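Local coordinates for protein endo-pectate lyase (Erwinia chrysanthemi, PDB 3B4N) that cleaves polygalacturonate, and probably also methylated pectins, by calcium-dependent elimination within the chain, yielding unsaturated oligogalacturonates, at residues V283-G288 and C309-G314. Numbering follows the deposited sequence.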
ATOM      1  N   VAL A 283      15.762  -6.445   5.751  1.00 10.09           N
ATOM      2  CA  VAL A 283      15.874  -6.517   7.206  1.00 10.55           C
ATOM      3  C   VAL A 283      17.316  -6.354   7.660  1.00 10.78           C
ATOM      4  O   VAL A 283      18.243  -6.793   6.978  1.00 12.31           O
ATOM      5  CB  VAL A 283      15.352  -7.884   7.763  1.00 10.92           C
ATOM      6  CG1 VAL A 283      13.858  -8.017   7.511  1.00 11.08           C
ATOM      7  CG2 VAL A 283      16.104  -9.046   7.127  1.00 12.37           C
ATOM      8  N   ASN A 284      17.502  -5.694   8.800  1.00 10.46           N
ATOM      9  CA  ASN A 284      18.848  -5.553   9.368  1.00 10.10           C
ATOM     10  C   ASN A 284      18.919  -6.728  10.336  1.00 10.75           C
ATOM     11  O   ASN A 284      18.402  -6.657  11.458  1.00 12.31           O
ATOM     12  CB  ASN A 284      18.986  -4.241  10.142  1.00 10.84           C
ATOM     13  CG  ASN A 284      18.831  -3.036   9.265  1.00 11.40           C
ATOM     14  OD1 ASN A 284      19.337  -3.001   8.141  1.00 11.46           O
ATOM     15  ND2 ASN A 284      18.137  -2.025   9.773  1.00 12.42           N
ATOM     16  N   ARG A 285      19.548  -7.823   9.922  1.00 11.54           N
ATOM     17  CA  ARG A 285      19.576  -8.978  10.804  1.00 12.87           C
ATOM     18  C   ARG A 285      20.350  -8.769  12.096  1.00 13.26           C
ATOM     19  O   ARG A 285      20.042  -9.400  13.103  1.00 14.09           O
ATOM     20  CB  ARG A 285      20.083 -10.213  10.063  1.00 13.89           C
ATOM     21  CG  ARG A 285      21.557 -10.240   9.779  1.00 14.11           C
ATOM     22  CD  ARG A 285      21.873 -11.490   8.981  1.00 16.48           C
ATOM     23  NE  ARG A 285      23.306 -11.708   8.857  1.00 15.86           N
ATOM     24  CZ  ARG A 285      23.871 -12.425   7.890  1.00 16.28           C
ATOM     25  NH1 ARG A 285      23.121 -12.993   6.951  1.00 14.74           N
ATOM     26  NH2 ARG A 285      25.193 -12.562   7.858  1.00 15.56           N
ATOM     27  N   ASN A 286      21.338  -7.878  12.081  1.00 13.74           N
ATOM     28  CA  ASN A 286      22.109  -7.622  13.294  1.00 13.56           C
ATOM     29  C   ASN A 286      21.301  -6.888  14.366  1.00 14.79           C
ATOM     30  O   ASN A 286      21.685  -6.877  15.536  1.00 14.24           O
ATOM     31  CB  ASN A 286      23.381  -6.830  12.959  1.00 13.29           C
ATOM     32  CG  ASN A 286      23.081  -5.492  12.316  1.00 14.88           C
ATOM     33  OD1 ASN A 286      22.330  -5.414  11.343  1.00 14.33           O
ATOM     34  ND2 ASN A 286      23.668  -4.428  12.856  1.00 15.29           N
ATOM     35  N   TYR A 287      20.178  -6.291  13.973  1.00 13.56           N
ATOM     36  CA  TYR A 287      19.331  -5.575  14.916  1.00 12.91           C
ATOM     37  C   TYR A 287      18.096  -6.389  15.303  1.00 12.73           C
ATOM     38  O   TYR A 287      17.211  -5.890  15.998  1.00 14.61           O
ATOM     39  CB  TYR A 287      18.905  -4.227  14.335  1.00 13.53           C
ATOM     40  CG  TYR A 287      20.015  -3.191  14.241  1.00 13.74           C
ATOM     41  CD1 TYR A 287      19.986  -2.215  13.249  1.00 13.00           C
ATOM     42  CD2 TYR A 287      21.061  -3.159  15.168  1.00 15.28           C
ATOM     43  CE1 TYR A 287      20.957  -1.226  13.176  1.00 13.59           C
ATOM     44  CE2 TYR A 287      22.050  -2.170  15.102  1.00 15.10           C
ATOM     45  CZ  TYR A 287      21.986  -1.208  14.107  1.00 14.13           C
ATOM     46  OH  TYR A 287      22.924  -0.203  14.044  1.00 17.02           O
ATOM     47  N   GLY A 288      18.037  -7.630  14.832  1.00 11.63           N
ATOM     48  CA  GLY A 288      16.930  -8.508  15.176  1.00 12.07           C
ATOM     49  C   GLY A 288      15.648  -8.344  14.386  1.00 10.84           C
ATOM     50  O   GLY A 288      14.610  -8.867  14.793  1.00 11.70           O
ATOM     51  N   CYS A 309      12.959 -11.463   0.375  1.00 12.46           N
ATOM     52  CA  CYS A 309      13.532 -10.951   1.620  1.00 11.42           C
ATOM     53  C   CYS A 309      15.046 -10.957   1.543  1.00 12.00           C
ATOM     54  O   CYS A 309      15.654 -11.980   1.241  1.00 11.38           O
ATOM     55  CB  CYS A 309      13.075 -11.811   2.795  1.00 12.54           C
ATOM     56  SG  CYS A 309      13.500 -11.206   4.465  1.00 14.56           S
ATOM     57  N   GLU A 310      15.657  -9.809   1.799  1.00 10.59           N
ATOM     58  CA  GLU A 310      17.109  -9.711   1.773  1.00 11.70           C
ATOM     59  C   GLU A 310      17.601  -9.273   3.137  1.00 11.26           C
ATOM     60  O   GLU A 310      16.986  -8.420   3.786  1.00 10.60           O
ATOM     61  CB  GLU A 310      17.573  -8.714   0.706  1.00 11.95           C
ATOM     62  CG  GLU A 310      17.206  -9.135  -0.715  1.00 14.91           C
ATOM     63  CD  GLU A 310      17.689  -8.162  -1.764  1.00 16.53           C
ATOM     64  OE1 GLU A 310      17.500  -6.943  -1.583  1.00 18.20           O
ATOM     65  OE2 GLU A 310      18.257  -8.620  -2.778  1.00 19.05           O
ATOM     66  N   GLU A 311      18.700  -9.879   3.574  1.00 11.20           N
ATOM     67  CA  GLU A 311      19.304  -9.556   4.865  1.00 10.66           C
ATOM     68  C   GLU A 311      20.452  -8.578   4.678  1.00 10.40           C
ATOM     69  O   GLU A 311      21.220  -8.683   3.717  1.00 11.17           O
ATOM     70  CB  GLU A 311      19.792 -10.832   5.555  1.00 11.00           C
ATOM     71  CG  GLU A 311      18.631 -11.675   6.069  1.00 12.40           C
ATOM     72  CD  GLU A 311      19.039 -12.970   6.740  1.00 14.11           C
ATOM     73  OE1 GLU A 311      18.138 -13.650   7.273  1.00 14.22           O
ATOM     74  OE2 GLU A 311      20.239 -13.321   6.741  1.00 14.79           O
ATOM     75  N   PHE A 312      20.529  -7.613   5.593  1.00  9.51           N
ATOM     76  CA  PHE A 312      21.549  -6.564   5.585  1.00 10.17           C
ATOM     77  C   PHE A 312      22.104  -6.381   6.979  1.00 10.16           C
ATOM     78  O   PHE A 312      21.570  -6.910   7.952  1.00 10.13           O
ATOM     79  CB  PHE A 312      20.933  -5.210   5.229  1.00  9.81           C
ATOM     80  CG  PHE A 312      20.387  -5.113   3.846  1.00 10.25           C
ATOM     81  CD1 PHE A 312      21.141  -4.537   2.829  1.00 11.65           C
ATOM     82  CD2 PHE A 312      19.095  -5.549   3.566  1.00 10.83           C
ATOM     83  CE1 PHE A 312      20.622  -4.391   1.553  1.00 10.76           C
ATOM     84  CE2 PHE A 312      18.562  -5.409   2.292  1.00 11.51           C
ATOM     85  CZ  PHE A 312      19.323  -4.829   1.280  1.00 11.83           C
ATOM     86  N   LYS A 313      23.173  -5.594   7.058  1.00 12.23           N
ATOM     87  CA  LYS A 313      23.759  -5.230   8.334  1.00 12.66           C
ATOM     88  C   LYS A 313      23.399  -3.756   8.462  1.00 13.19           C
ATOM     89  O   LYS A 313      23.741  -2.960   7.589  1.00 13.22           O
ATOM     90  CB  LYS A 313      25.283  -5.361   8.328  1.00 13.88           C
ATOM     91  CG  LYS A 313      25.907  -5.046   9.693  1.00 16.84           C
ATOM     92  CD  LYS A 313      27.427  -4.920   9.619  1.00 19.41           C
ATOM     93  CE  LYS A 313      27.836  -3.638   8.920  1.00 21.50           C
ATOM     94  NZ  LYS A 313      29.322  -3.461   8.898  1.00 24.42           N
ATOM     95  N   GLY A 314      22.675  -3.400   9.517  1.00 12.10           N
ATOM     96  CA  GLY A 314      22.313  -2.010   9.727  1.00 12.69           C
ATOM     97  C   GLY A 314      23.372  -1.315  10.566  1.00 13.26           C
ATOM     98  O   GLY A 314      24.112  -1.972  11.295  1.00 14.56           O
TER
HETATM   99  O   HOH W   1      21.221  -2.012   6.408  1.00 12.84           O
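A chi1 of 60° sets Asn286 CG between the backbone N and the carbonyl carbon, turning the amide to Gly314, while Arg285, with chi1 74° and a chain extended from CG to NE, extends across Glu311 and meets its OE2 with the guanidinium edge. Both residues belong to the 3-10 turn that follows strand 276-284, which pairs in parallel with strand 309-313 as neighbouring coils of the right-handed parallel beta-helix. Three backbone bonds form the ladder: Val283 N to Glu310 O (3.0 Å), Phe312 N to Val283 O (2.8 Å) and Arg285 N to Phe312 O (3.0 Å). Beyond it, Asn286 takes over the pairing with its side chain. Asn286 OD1 accepts from Gly314 N at 2.7 Å and Asn286 ND2 donates to Gly314 O at 2.9 Å, both donors tilted from the carbonyl planes they approach. The Asn284 amide lies against Gly314 CA; its ND2 bonds to Cys254 O and its OD1 to Arg252 NH2, and a water donates to Asn284 OD1 and, weakly, to Lys313 O. On the other face, Val283 CG2 packs on Glu311 CG at 3.8 Å. Arg285 NH1 makes a salt bridge with Glu311 OE2 (2.9 Å), in the guanidinium plane although the carboxylate stands nearly perpendicular. Thr331 holds Glu311 OE1, and Tyr325 makes a cation-pi contact with Arg285. With both oxygens engaged, the rotation of the carboxylate is probably restrained, and the anion probably favoured, while the two-bond amide clasp continues the coil-to-coil pairing into the turn.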